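Local coordinates for transcriptional regulator, GntR family (Ralstonia eutropha, PDB 3IHU), which probably binds DNA as a GntR-family transcription factor, joining a winged helix-turn-helix DNA-binding region to an all-helical FCD domain, at residues E135-A140 with M181-Y186; V93-T98 with N211-I216; G99-A104 with R146-M151; N139-F144 with T163-I168; V78-R81 with Q85-L88. One frame throughout, in Å; residues are numbered along the deposited sequence. Where two conformers were deposited one is given.

Interaction 1 (E135-A140 with M181-Y186); sequences ETFSNA and MRLDDY
The ring of F137 and the guanidinium of R182 meet almost at a right angle, their planes 86° apart. CE2 of F137 stands over one face of the guanidinium, 3.7 Å from R182 NH2, while that nitrogen lies near the plane of the phenyl ring, at its edge. With the cation at the ring's rim instead of over its face, the pair lacks cation-pi geometry. The apolar contacts belong to the same ring: CZ of F137 comes to the edge of the Y186 ring, 3.8 Å from Y186 CE2, and F137 CE1 lies 4.4 Å from L183 CD1. With CG anti to the backbone N (chi1 -172°), the F137 ring is directed at 181-186, whose segment axis passes 12.7 Å from that of 135-140.

Those axes run nearly parallel, 25° apart, within the helical bundle of the FCD domain, and L125 of helix 112-130 packs against both F137 and L183.

Polar links run past the aromatic pair. R182 NH2 donates to Y186 OH one turn further along its own helix, at 3.1 Å and with the acceptor somewhat tilted from the guanidinium plane. The same nitrogen donates to a water at 2.8 Å, and S138 OG is hydrogen-bonded to that water, so the two helices are bridged through solvent. R182 NH1 bonds the carbonyl O of L175, giving the buried guanidinium a further anchor.

Interaction 2 (V93-T98 with N211-I216); sequences VAERMT and NVRGAI
The guanidinium of R213 meets the carboxylate of E95 at its edge, with OE1 close to the guanidinium plane. The two flat groups are turned 51° against each other, so this is not the coplanar, two-oxygen form of an arginine-carboxylate pair. Instead both terminal nitrogens converge on a single oxygen: E95 OE1 lies 2.8 Å from R213 NH2 and 2.9 Å from R213 NH1. NH2 arrives nearly in line with the C-O bond, whereas NH1 comes from the syn side, 27° out of the carboxylate plane. Neither bond is straight, as expected when two donors share one acceptor between them.

E95 is fully extended beyond CG, and R213 bends at chi3 (-67°) to turn its end across it, the two side chains crossing at about a right angle. The other oxygen, OE2, forms a salt bridge with K210, so the buried carboxylate is balanced by two cations, which would be expected to favour its charged form. The E95-R213 bridge ties helix 84-105 to helix 198-219 in the FCD region. The stem of R213 packs on L88 and L91, E95 lies against A206 and V209, and helix 155-165 touches V93, M97 and T98 on helix 84-105.

Interaction 3 (G99-A104 with R146-M151); sequences GLLARA and RTLLEM
L101 meets L148 and L149 where helices 84-105 and 134-152 pack in the FCD helical bundle, the axes of the two segments 8.3 Å apart and crossing at 57°. L101 buries 77 Å² in the contact and L148 buries 61 Å², and all three leucines lie in the protein interior.

The two methyls of L101 divide the work. CD2 touches the side chain of L148, 3.9 Å from its CD1, and the branch point CG is as near to L148 CB; the two side chains cross at about a right angle. CD1 presses on the backbone of the next residue, 3.8 Å from L149 CA, and also lies 4.1 Å from L149 CD1. The CB bond of L149 points away from 99-104, yet its CA, CB and CD1 all meet L101 CD1; its side chain also touches L157 and F161 of helix 155-165. L148 points at L101 and is touched as well by I189 and V193 of helix 179-195 and by L118 of helix 112-130.

Beside this apolar centre the backbones are joined by one water, which donates to both carbonyl oxygens: 2.7 Å to L101 O and 2.8 Å to L148 O.

Interaction 4 (N139-F144 with T163-I168); sequences NARRHF and TIHMPI
A partly buried polar contact joins helix 134-152 of the FCD bundle to the break between helices 155-165 and 167-172: of two consecutive arginines, R141 bonds the imidazole of H165 at its edge and R142 lies over one of its faces. The break falls right after the histidine, where M166 leaves helical geometry with positive phi and stands at the N-cap position of the next helix.

A bend at chi3 (65°) turns the R141 guanidinium toward the ring, where ND1 of H165 acts as the acceptor.

R142 comes from a different direction. In the conformer given, one of two deposited, its NH1 sits 3.7 Å above the imidazole, near the ring centre, with guanidinium and ring planes 55° apart. In that conformer the two guanidinium groups are themselves close, R141 NH2 standing 3.4 Å above the plane of the R142 guanidinium, over its centre. E30 of helix 17-31, which forms salt bridges with both through R141 NE and R142 NH2, would offset their like charges. The site thus also connects the FCD bundle to the first helix of the chain. Y145 and F161 pack around H165 as well. The bond at the ring edge runs from R141 NH1 to H165 ND1 at 2.9 Å, with an N-H...N angle of 143° and the donor close to the ring plane.

Interaction 5 (V78-R81 with Q85-L88); sequences VIRR and QETL
OE2 of E86 and NH2 of R80 form a salt bridge, 3.2 Å apart. The oxygen lies near the guanidinium plane, at its edge, yet the two flat groups stand 80° apart and the side chains cross at about a right angle. The carboxylate is thus turned nearly perpendicular to the cation. The other oxygen is not much farther away, with E86 OE1 3.5 Å from R80 NH2, so one nitrogen lies against the carboxylate as a whole.

The strongest polar partner of E86 is the backbone N of S83, which donates a hydrogen bond to OE1 and holds the carboxylate at the start of helix 84-105. R80 NH1, for its part, bonds the carbonyl O of G67. A bend at chi3 (68°) folds the R80 chain as it approaches the glutamate, which is extended beyond CG. E86 OE1 also approaches R81 O to 4.1 Å. With 81 Å² buried in all, this is a small contact at the protein surface, and solvent would be expected to weaken the attraction between the charges.

R80 directly follows strand 77-79, the middle strand of the three-stranded antiparallel sheet, and E86 lies in the first turn of the long helix 84-105. The pair therefore spans the short linker between the winged helix-turn-helix region and the helical FCD region, the two-part architecture of GntR-family regulators of the FadR type.

How the interactions relate
From the N terminus, interaction 5 closes first, a short loop where the strand of the DNA-binding region passes into helix 84-105. That helix then opens interaction 2, whose long loop ends on helix 198-219 and encloses interactions 1, 3 and 4. Interaction 3 starts where 93-98 ends and returns on helix 134-152. Interactions 1 and 4 both start on helix 134-152 and share N139 and A140; each crosses interaction 3 in chain order. Interaction 4, whose centre lies about 2 Å from the centre of the chain, touches three others: interaction 1 through R141 and Y186, interaction 2 through M166 and A94, and interaction 5 through I168, which packs on I79. Interactions 3 and 5 lie on opposite sides of that centre.

Interaction 1 (E135-A140 with M181-Y186)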
# COMPACT_ATOMS: atom_id res chain seq x y z
N GLU A 135 4.01 8.95 -9.70
CA GLU A 135 3.63 7.71 -10.34
C GLU A 135 4.71 6.65 -10.17
O GLU A 135 4.42 5.54 -9.67
CB GLU A 135 3.35 7.93 -11.84
CG GLU A 135 2.92 6.61 -12.54
CD GLU A 135 2.31 6.82 -13.93
OE1 GLU A 135 2.19 7.99 -14.40
OE2 GLU A 135 1.97 5.79 -14.54
N THR A 136 5.94 7.01 -10.56
CA THR A 136 7.06 6.08 -10.47
C THR A 136 7.43 5.84 -9.01
O THR A 136 7.90 4.77 -8.66
CB THR A 136 8.32 6.61 -11.19
OG1 THR A 136 8.69 7.87 -10.62
CG2 THR A 136 8.08 6.75 -12.70
N PHE A 137 7.21 6.81 -8.14
CA PHE A 137 7.50 6.59 -6.73
C PHE A 137 6.53 5.54 -6.21
O PHE A 137 6.93 4.61 -5.53
CB PHE A 137 7.40 7.88 -5.91
CG PHE A 137 7.88 7.74 -4.49
CD1 PHE A 137 9.21 7.83 -4.20
CD2 PHE A 137 6.98 7.48 -3.45
CE1 PHE A 137 9.65 7.68 -2.88
CE2 PHE A 137 7.42 7.32 -2.17
CZ PHE A 137 8.76 7.43 -1.87
N SER A 138 5.25 5.69 -6.54
CA SER A 138 4.24 4.72 -6.09
C SER A 138 4.54 3.34 -6.59
O SER A 138 4.34 2.37 -5.85
CB SER A 138 2.84 5.08 -6.53
OG SER A 138 2.37 6.15 -5.79
N ASN A 139 5.04 3.24 -7.81
CA ASN A 139 5.31 1.92 -8.41
C ASN A 139 6.55 1.32 -7.75
O ASN A 139 6.60 0.12 -7.52
CB ASN A 139 5.53 1.98 -9.95
CG ASN A 139 4.33 2.57 -10.75
OD1 ASN A 139 3.19 2.54 -10.33
ND2 ASN A 139 4.63 3.09 -11.94
N ALA A 140 7.57 2.13 -7.48
CA ALA A 140 8.75 1.59 -6.82
C ALA A 140 8.36 1.25 -5.37
O ALA A 140 8.85 0.29 -4.83
CB ALA A 140 9.95 2.59 -6.86
N MSE A 181 9.92 12.30 3.84
CA MSE A 181 9.95 11.55 5.10
C MSE A 181 9.77 10.06 4.82
O MSE A 181 10.43 9.19 5.40
CB MSE A 181 8.84 12.08 6.04
CG MSE A 181 8.59 11.28 7.33
SE MSE A 181 6.83 11.69 8.12
CE MSE A 181 5.70 10.63 6.91
N ARG A 182 8.84 9.76 3.91
CA ARG A 182 8.55 8.35 3.64
C ARG A 182 9.78 7.67 3.03
O ARG A 182 10.08 6.54 3.35
CB ARG A 182 7.30 8.22 2.75
CG ARG A 182 6.02 8.76 3.45
CD ARG A 182 4.84 8.94 2.47
NE ARG A 182 4.70 7.76 1.65
CZ ARG A 182 4.41 7.73 0.36
NH1 ARG A 182 4.18 8.85 -0.32
NH2 ARG A 182 4.36 6.57 -0.25
N LEU A 183 10.46 8.34 2.13
CA LEU A 183 11.65 7.74 1.50
C LEU A 183 12.72 7.39 2.56
O LEU A 183 13.31 6.30 2.56
CB LEU A 183 12.25 8.70 0.49
CG LEU A 183 13.62 8.26 -0.03
CD1 LEU A 183 13.47 6.97 -0.89
CD2 LEU A 183 14.29 9.41 -0.80
N ASP A 184 12.96 8.33 3.47
CA ASP A 184 13.90 8.06 4.57
C ASP A 184 13.45 6.87 5.38
O ASP A 184 14.26 6.00 5.73
CB ASP A 184 14.03 9.21 5.54
CG ASP A 184 15.21 9.01 6.46
OD1 ASP A 184 16.32 8.93 5.91
OD2 ASP A 184 15.03 8.82 7.67
N ASP A 185 12.15 6.80 5.65
CA ASP A 185 11.63 5.65 6.36
C ASP A 185 11.89 4.31 5.62
O ASP A 185 12.21 3.27 6.25
CB ASP A 185 10.10 5.84 6.60
CG ASP A 185 9.79 6.93 7.60
OD1 ASP A 185 10.73 7.47 8.21
OD2 ASP A 185 8.59 7.25 7.79
N TYR A 186 11.66 4.31 4.31
CA TYR A 186 11.82 3.12 3.54
C TYR A 186 13.29 2.72 3.46
O TYR A 186 13.62 1.55 3.44
CB TYR A 186 11.30 3.28 2.11
CG TYR A 186 9.83 3.61 1.94
CD1 TYR A 186 8.88 3.06 2.77
CD2 TYR A 186 9.41 4.44 0.92
CE1 TYR A 186 7.55 3.34 2.61
CE2 TYR A 186 8.06 4.72 0.75
CZ TYR A 186 7.14 4.16 1.60
OH TYR A 186 5.79 4.43 1.50
O HOH W 1 3.43 6.11 -2.89

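Interaction 2 (V93-T98 with N211-I216)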
# COMPACT_ATOMS: atom_id res chain seq x y z
N VAL A 93 -3.28 -1.00 13.00
CA VAL A 93 -3.03 -2.27 12.36
C VAL A 93 -1.82 -2.22 11.35
O VAL A 93 -0.98 -3.09 11.38
CB VAL A 93 -4.27 -2.73 11.59
CG1 VAL A 93 -3.95 -3.95 10.75
CG2 VAL A 93 -5.46 -3.01 12.60
N ALA A 94 -1.77 -1.20 10.49
CA ALA A 94 -0.67 -1.04 9.56
C ALA A 94 0.66 -0.95 10.26
O ALA A 94 1.62 -1.48 9.78
CB ALA A 94 -0.88 0.17 8.60
N GLU A 95 0.72 -0.27 11.37
CA GLU A 95 1.96 -0.22 12.15
C GLU A 95 2.48 -1.59 12.53
O GLU A 95 3.64 -1.91 12.28
CB GLU A 95 1.80 0.62 13.39
CG GLU A 95 3.04 0.80 14.15
CD GLU A 95 2.85 1.72 15.34
OE1 GLU A 95 1.96 2.57 15.27
OE2 GLU A 95 3.62 1.61 16.31
N ARG A 96 1.63 -2.41 13.06
CA ARG A 96 2.03 -3.72 13.53
C ARG A 96 2.29 -4.66 12.38
O ARG A 96 3.25 -5.46 12.47
CB ARG A 96 1.01 -4.27 14.48
CG ARG A 96 1.13 -3.46 15.85
CD ARG A 96 -0.13 -3.38 16.61
NE ARG A 96 0.08 -2.56 17.82
CZ ARG A 96 0.01 -1.23 17.91
NH1 ARG A 96 -0.28 -0.47 16.85
NH2 ARG A 96 0.22 -0.66 19.10
N MSE A 97 1.51 -4.54 11.31
CA MSE A 97 1.68 -5.44 10.14
C MSE A 97 2.91 -5.03 9.27
O MSE A 97 3.55 -5.90 8.73
CB MSE A 97 0.39 -5.63 9.30
CG MSE A 97 -0.79 -6.30 10.17
SE MSE A 97 -0.25 -8.09 10.68
CE MSE A 97 0.29 -7.95 12.59
N THR A 98 3.24 -3.76 9.22
CA THR A 98 4.43 -3.30 8.47
C THR A 98 5.66 -3.65 9.23
O THR A 98 6.67 -4.02 8.67
CB THR A 98 4.42 -1.79 8.18
OG1 THR A 98 3.21 -1.44 7.51
CG2 THR A 98 5.66 -1.38 7.30
N ASN A 211 5.49 7.55 11.92
CA ASN A 211 5.74 8.86 11.26
C ASN A 211 4.58 9.33 10.47
O ASN A 211 4.24 10.51 10.55
CB ASN A 211 6.98 8.83 10.33
CG ASN A 211 8.27 8.73 11.11
OD1 ASN A 211 8.30 9.03 12.30
ND2 ASN A 211 9.35 8.31 10.45
N VAL A 212 3.94 8.43 9.71
CA VAL A 212 2.72 8.77 9.02
C VAL A 212 1.61 9.26 10.00
O VAL A 212 1.02 10.31 9.78
CB VAL A 212 2.23 7.61 8.13
CG1 VAL A 212 0.89 7.92 7.49
CG2 VAL A 212 3.31 7.25 7.10
N ARG A 213 1.39 8.54 11.09
CA ARG A 213 0.40 8.95 12.10
C ARG A 213 0.72 10.35 12.67
O ARG A 213 -0.14 11.21 12.70
CB ARG A 213 0.35 7.96 13.27
CG ARG A 213 -0.72 8.34 14.34
CD ARG A 213 -0.55 7.55 15.62
NE ARG A 213 -0.84 6.18 15.32
CZ ARG A 213 0.03 5.18 15.20
NH1 ARG A 213 1.34 5.36 15.41
NH2 ARG A 213 -0.43 3.96 14.86
N GLY A 214 1.95 10.55 13.08
CA GLY A 214 2.44 11.86 13.49
C GLY A 214 2.16 12.97 12.50
O GLY A 214 1.64 14.01 12.87
N ALA A 215 2.42 12.74 11.22
CA ALA A 215 2.18 13.79 10.24
C ALA A 215 0.69 14.12 10.16
O ALA A 215 0.29 15.29 10.03
CB ALA A 215 2.72 13.38 8.83
N ILE A 216 -0.15 13.09 10.17
CA ILE A 216 -1.60 13.30 10.05
C ILE A 216 -2.10 14.05 11.27
O ILE A 216 -2.84 15.02 11.12
CB ILE A 216 -2.38 11.96 9.86
CG1 ILE A 216 -2.07 11.41 8.48
CG2 ILE A 216 -3.88 12.16 10.05
CD1 ILE A 216 -2.46 9.99 8.20

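Interaction 3 (G99-A104 with R146-M151)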
# COMPACT_ATOMS: atom_id res chain seq x y z
N GLY A 99 5.58 -3.49 10.53
CA GLY A 99 6.58 -4.03 11.40
C GLY A 99 6.85 -5.49 11.16
O GLY A 99 7.99 -5.89 11.03
N LEU A 100 5.80 -6.32 11.16
CA LEU A 100 5.98 -7.71 10.88
C LEU A 100 6.47 -8.00 9.46
O LEU A 100 7.17 -8.94 9.26
CB LEU A 100 4.71 -8.49 11.15
CG LEU A 100 4.73 -9.98 11.10
CD1 LEU A 100 5.89 -10.54 11.86
CD2 LEU A 100 3.30 -10.51 11.67
N LEU A 101 6.05 -7.23 8.46
CA LEU A 101 6.57 -7.41 7.11
C LEU A 101 8.13 -7.31 7.07
O LEU A 101 8.81 -8.15 6.46
CB LEU A 101 5.97 -6.37 6.20
CG LEU A 101 6.34 -6.40 4.71
CD1 LEU A 101 5.71 -7.60 4.00
CD2 LEU A 101 6.06 -5.03 4.08
N ALA A 102 8.65 -6.23 7.67
CA ALA A 102 10.10 -5.97 7.76
C ALA A 102 10.75 -7.06 8.58
O ALA A 102 11.77 -7.61 8.20
CB ALA A 102 10.35 -4.59 8.42
N ARG A 103 10.16 -7.36 9.74
CA ARG A 103 10.68 -8.43 10.57
C ARG A 103 10.83 -9.73 9.85
O ARG A 103 11.91 -10.35 9.87
CB ARG A 103 9.81 -8.64 11.80
CG ARG A 103 10.33 -9.73 12.77
CD ARG A 103 9.31 -10.05 13.89
NE ARG A 103 10.01 -10.90 14.82
CZ ARG A 103 10.79 -10.49 15.82
NH1 ARG A 103 10.90 -9.22 16.14
NH2 ARG A 103 11.44 -11.38 16.51
N ALA A 104 9.80 -10.15 9.15
CA ALA A 104 9.85 -11.44 8.47
C ALA A 104 10.86 -11.43 7.30
O ALA A 104 11.44 -12.47 6.97
CB ALA A 104 8.49 -11.86 7.98
N ARG A 146 6.46 -5.52 -2.15
CA ARG A 146 6.38 -6.88 -2.66
C ARG A 146 7.67 -7.70 -2.44
O ARG A 146 7.65 -8.88 -2.07
CB ARG A 146 5.96 -6.87 -4.14
CG ARG A 146 6.13 -8.21 -4.89
CD ARG A 146 5.43 -9.41 -4.23
NE ARG A 146 4.00 -9.15 -3.96
CZ ARG A 146 2.99 -9.47 -4.77
NH1 ARG A 146 3.20 -10.07 -5.93
NH2 ARG A 146 1.74 -9.19 -4.40
N THR A 147 8.82 -7.06 -2.60
CA THR A 147 10.10 -7.75 -2.36
C THR A 147 10.20 -8.11 -0.89
O THR A 147 10.58 -9.25 -0.55
CB THR A 147 11.29 -6.87 -2.82
OG1 THR A 147 11.01 -6.36 -4.13
CG2 THR A 147 12.54 -7.64 -2.87
N LEU A 148 9.82 -7.19 -0.01
CA LEU A 148 9.83 -7.51 1.40
C LEU A 148 8.95 -8.72 1.65
O LEU A 148 9.30 -9.60 2.46
CB LEU A 148 9.41 -6.33 2.29
CG LEU A 148 10.35 -5.13 2.34
CD1 LEU A 148 9.66 -3.99 3.13
CD2 LEU A 148 11.76 -5.55 2.91
N LEU A 149 7.82 -8.77 0.96
CA LEU A 149 6.87 -9.88 1.16
C LEU A 149 7.48 -11.20 0.74
O LEU A 149 7.42 -12.17 1.48
CB LEU A 149 5.58 -9.62 0.40
CG LEU A 149 4.45 -10.63 0.60
CD1 LEU A 149 3.90 -10.70 2.06
CD2 LEU A 149 3.37 -10.22 -0.36
N GLU A 150 8.09 -11.21 -0.43
CA GLU A 150 8.68 -12.42 -0.98
C GLU A 150 9.81 -12.90 -0.12
O GLU A 150 9.99 -14.11 0.04
CB GLU A 150 9.19 -12.21 -2.42
CG GLU A 150 8.10 -11.92 -3.45
CD GLU A 150 6.93 -12.93 -3.39
OE1 GLU A 150 7.20 -14.17 -3.34
OE2 GLU A 150 5.75 -12.49 -3.35
N MSE A 151 10.53 -11.97 0.47
CA MSE A 151 11.62 -12.27 1.39
C MSE A 151 11.16 -12.99 2.64
O MSE A 151 11.80 -13.92 3.09
CB MSE A 151 12.38 -10.97 1.75
CG MSE A 151 13.35 -10.53 0.70
SE MSE A 151 14.11 -8.78 0.97
CE MSE A 151 15.53 -9.54 2.12
O HOH W 2 8.02 -10.19 4.91

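Interaction 4 (N139-F144 with T163-I168)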
# COMPACT_ATOMS: atom_id res chain seq x y z
N ASN A 139 5.04 3.24 -7.81
CA ASN A 139 5.31 1.92 -8.41
C ASN A 139 6.55 1.32 -7.75
O ASN A 139 6.60 0.12 -7.52
CB ASN A 139 5.53 1.98 -9.95
CG ASN A 139 4.33 2.57 -10.75
OD1 ASN A 139 3.19 2.54 -10.33
ND2 ASN A 139 4.63 3.09 -11.94
N ALA A 140 7.57 2.13 -7.48
CA ALA A 140 8.75 1.59 -6.82
C ALA A 140 8.36 1.25 -5.37
O ALA A 140 8.85 0.29 -4.83
CB ALA A 140 9.95 2.59 -6.86
N ARG A 141 7.48 2.02 -4.75
CA ARG A 141 6.98 1.67 -3.42
C ARG A 141 6.35 0.28 -3.43
O ARG A 141 6.69 -0.59 -2.61
CB ARG A 141 6.02 2.71 -2.86
CG ARG A 141 5.59 2.39 -1.37
CD ARG A 141 4.24 2.97 -1.02
NE ARG A 141 3.15 2.36 -1.78
CZ ARG A 141 2.69 1.12 -1.60
NH1 ARG A 141 3.23 0.26 -0.73
NH2 ARG A 141 1.70 0.68 -2.36
N ARG A 142 5.42 0.07 -4.36
CA ARG A 142 4.78 -1.23 -4.45
C ARG A 142 5.84 -2.35 -4.61
O ARG A 142 5.77 -3.36 -3.90
CB ARG A 142 3.71 -1.25 -5.56
CG ARG A 142 2.55 -2.20 -5.30
CD ARG A 142 1.29 -1.96 -6.19
NE ARG A 142 0.56 -0.73 -5.87
CZ ARG A 142 -0.35 -0.60 -4.88
NH1 ARG A 142 -0.64 -1.61 -4.08
NH2 ARG A 142 -0.94 0.58 -4.70
N HIS A 143 6.83 -2.16 -5.50
CA HIS A 143 7.88 -3.13 -5.68
C HIS A 143 8.71 -3.43 -4.42
O HIS A 143 9.07 -4.59 -4.14
CB HIS A 143 8.81 -2.66 -6.84
CG HIS A 143 9.84 -3.66 -7.22
ND1 HIS A 143 9.52 -4.98 -7.50
CD2 HIS A 143 11.18 -3.56 -7.37
CE1 HIS A 143 10.62 -5.64 -7.80
NE2 HIS A 143 11.64 -4.80 -7.73
N PHE A 144 9.03 -2.39 -3.68
CA PHE A 144 9.73 -2.50 -2.41
C PHE A 144 8.95 -3.41 -1.44
O PHE A 144 9.49 -4.37 -0.91
CB PHE A 144 9.83 -1.10 -1.82
CG PHE A 144 10.50 -1.03 -0.51
CD1 PHE A 144 11.80 -1.43 -0.37
CD2 PHE A 144 9.85 -0.52 0.59
CE1 PHE A 144 12.44 -1.32 0.84
CE2 PHE A 144 10.49 -0.40 1.81
CZ PHE A 144 11.79 -0.81 1.92
N THR A 163 -3.94 -4.52 3.24
CA THR A 163 -4.07 -3.59 4.36
C THR A 163 -2.83 -2.72 4.55
O THR A 163 -2.93 -1.53 4.89
CB THR A 163 -4.31 -4.31 5.69
OG1 THR A 163 -5.52 -5.10 5.58
CG2 THR A 163 -4.46 -3.27 6.85
N ILE A 164 -1.66 -3.33 4.34
CA ILE A 164 -0.38 -2.67 4.61
C ILE A 164 -0.24 -1.38 3.82
O ILE A 164 0.39 -0.44 4.28
CB ILE A 164 0.77 -3.66 4.29
CG1 ILE A 164 1.00 -4.59 5.46
CG2 ILE A 164 2.04 -2.93 4.01
CD1 ILE A 164 1.72 -5.85 5.09
N HIS A 165 -0.86 -1.33 2.66
CA HIS A 165 -0.67 -0.22 1.71
C HIS A 165 -1.44 1.06 2.08
O HIS A 165 -1.05 2.15 1.65
CB HIS A 165 -1.09 -0.69 0.30
CG HIS A 165 -0.25 -1.80 -0.23
ND1 HIS A 165 1.12 -1.69 -0.39
CD2 HIS A 165 -0.57 -3.05 -0.67
CE1 HIS A 165 1.60 -2.81 -0.90
NE2 HIS A 165 0.60 -3.65 -1.07
N MSE A 166 -2.54 0.89 2.81
CA MSE A 166 -3.40 2.01 3.25
C MSE A 166 -3.82 2.97 2.17
O MSE A 166 -3.61 4.17 2.27
CB MSE A 166 -2.69 2.79 4.34
CG MSE A 166 -2.54 2.06 5.57
SE MSE A 166 -1.87 3.27 6.83
CE MSE A 166 0.04 3.05 6.48
N PRO A 167 -4.46 2.46 1.11
CA PRO A 167 -4.77 3.28 -0.08
C PRO A 167 -5.68 4.45 0.21
O PRO A 167 -5.42 5.55 -0.27
CB PRO A 167 -5.42 2.27 -1.06
CG PRO A 167 -5.72 1.03 -0.23
CD PRO A 167 -4.78 1.03 0.92
N ILE A 168 -6.71 4.25 1.02
CA ILE A 168 -7.59 5.37 1.36
C ILE A 168 -6.85 6.45 2.15
O ILE A 168 -6.93 7.61 1.78
CB ILE A 168 -8.86 5.01 2.16
CG1 ILE A 168 -9.66 3.94 1.44
CG2 ILE A 168 -9.77 6.27 2.30
CD1 ILE A 168 -10.29 4.47 0.22

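Interaction 5 (V78-R81 with Q85-L88)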
# COMPACT_ATOMS: atom_id res chain seq x y z
N VAL A 78 -19.30 3.17 -3.72
CA VAL A 78 -18.74 4.48 -3.40
C VAL A 78 -17.42 4.19 -2.72
O VAL A 78 -17.33 3.32 -1.88
CB VAL A 78 -19.74 5.39 -2.56
CG1 VAL A 78 -19.11 6.71 -2.16
CG2 VAL A 78 -20.93 5.72 -3.40
N ILE A 79 -16.35 4.84 -3.14
CA ILE A 79 -15.11 4.67 -2.46
C ILE A 79 -15.27 5.33 -1.05
O ILE A 79 -15.81 6.43 -0.92
CB ILE A 79 -13.90 5.26 -3.28
CG1 ILE A 79 -13.84 4.58 -4.65
CG2 ILE A 79 -12.59 5.10 -2.51
CD1 ILE A 79 -12.60 4.99 -5.51
N ARG A 80 -14.83 4.64 -0.03
CA ARG A 80 -15.00 5.14 1.35
C ARG A 80 -14.10 6.37 1.61
O ARG A 80 -13.06 6.53 0.98
CB ARG A 80 -14.69 4.02 2.35
CG ARG A 80 -15.81 2.96 2.37
CD ARG A 80 -15.67 1.95 3.55
NE ARG A 80 -15.90 2.61 4.82
CZ ARG A 80 -15.08 2.57 5.86
NH1 ARG A 80 -13.95 1.85 5.82
NH2 ARG A 80 -15.39 3.22 6.97
N ARG A 81 -14.56 7.23 2.51
CA ARG A 81 -13.71 8.20 3.19
C ARG A 81 -13.73 7.82 4.63
O ARG A 81 -14.78 7.48 5.14
CB ARG A 81 -14.32 9.61 3.15
CG ARG A 81 -14.28 10.32 1.84
CD ARG A 81 -14.66 11.81 2.11
NE ARG A 81 -14.68 12.60 0.86
CZ ARG A 81 -15.75 12.82 0.10
NH1 ARG A 81 -16.94 12.33 0.43
NH2 ARG A 81 -15.65 13.55 -1.00
N GLN A 85 -10.86 8.88 13.50
CA GLN A 85 -10.72 7.72 14.39
C GLN A 85 -10.52 6.46 13.53
O GLN A 85 -9.75 5.58 13.90
CB GLN A 85 -11.96 7.51 15.26
CG GLN A 85 -11.84 6.34 16.23
CD GLN A 85 -10.66 6.53 17.16
OE1 GLN A 85 -10.58 7.55 17.84
NE2 GLN A 85 -9.70 5.59 17.13
N GLU A 86 -11.22 6.40 12.40
CA GLU A 86 -11.14 5.23 11.56
C GLU A 86 -9.72 5.16 10.95
O GLU A 86 -9.16 4.09 10.82
CB GLU A 86 -12.18 5.20 10.46
CG GLU A 86 -13.62 4.87 10.94
CD GLU A 86 -14.68 5.14 9.86
OE1 GLU A 86 -14.48 5.99 8.94
OE2 GLU A 86 -15.74 4.49 9.92
N THR A 87 -9.17 6.31 10.58
CA THR A 87 -7.80 6.38 10.07
C THR A 87 -6.81 5.93 11.13
O THR A 87 -5.90 5.13 10.86
CB THR A 87 -7.51 7.84 9.57
OG1 THR A 87 -8.40 8.14 8.49
CG2 THR A 87 -6.09 7.97 9.13
N LEU A 88 -6.94 6.44 12.33
CA LEU A 88 -6.04 6.07 13.40
C LEU A 88 -6.10 4.55 13.68
O LEU A 88 -5.09 3.92 13.98
CB LEU A 88 -6.33 6.85 14.65
CG LEU A 88 -6.02 8.36 14.56
CD1 LEU A 88 -6.56 9.09 15.81
CD2 LEU A 88 -4.49 8.57 14.37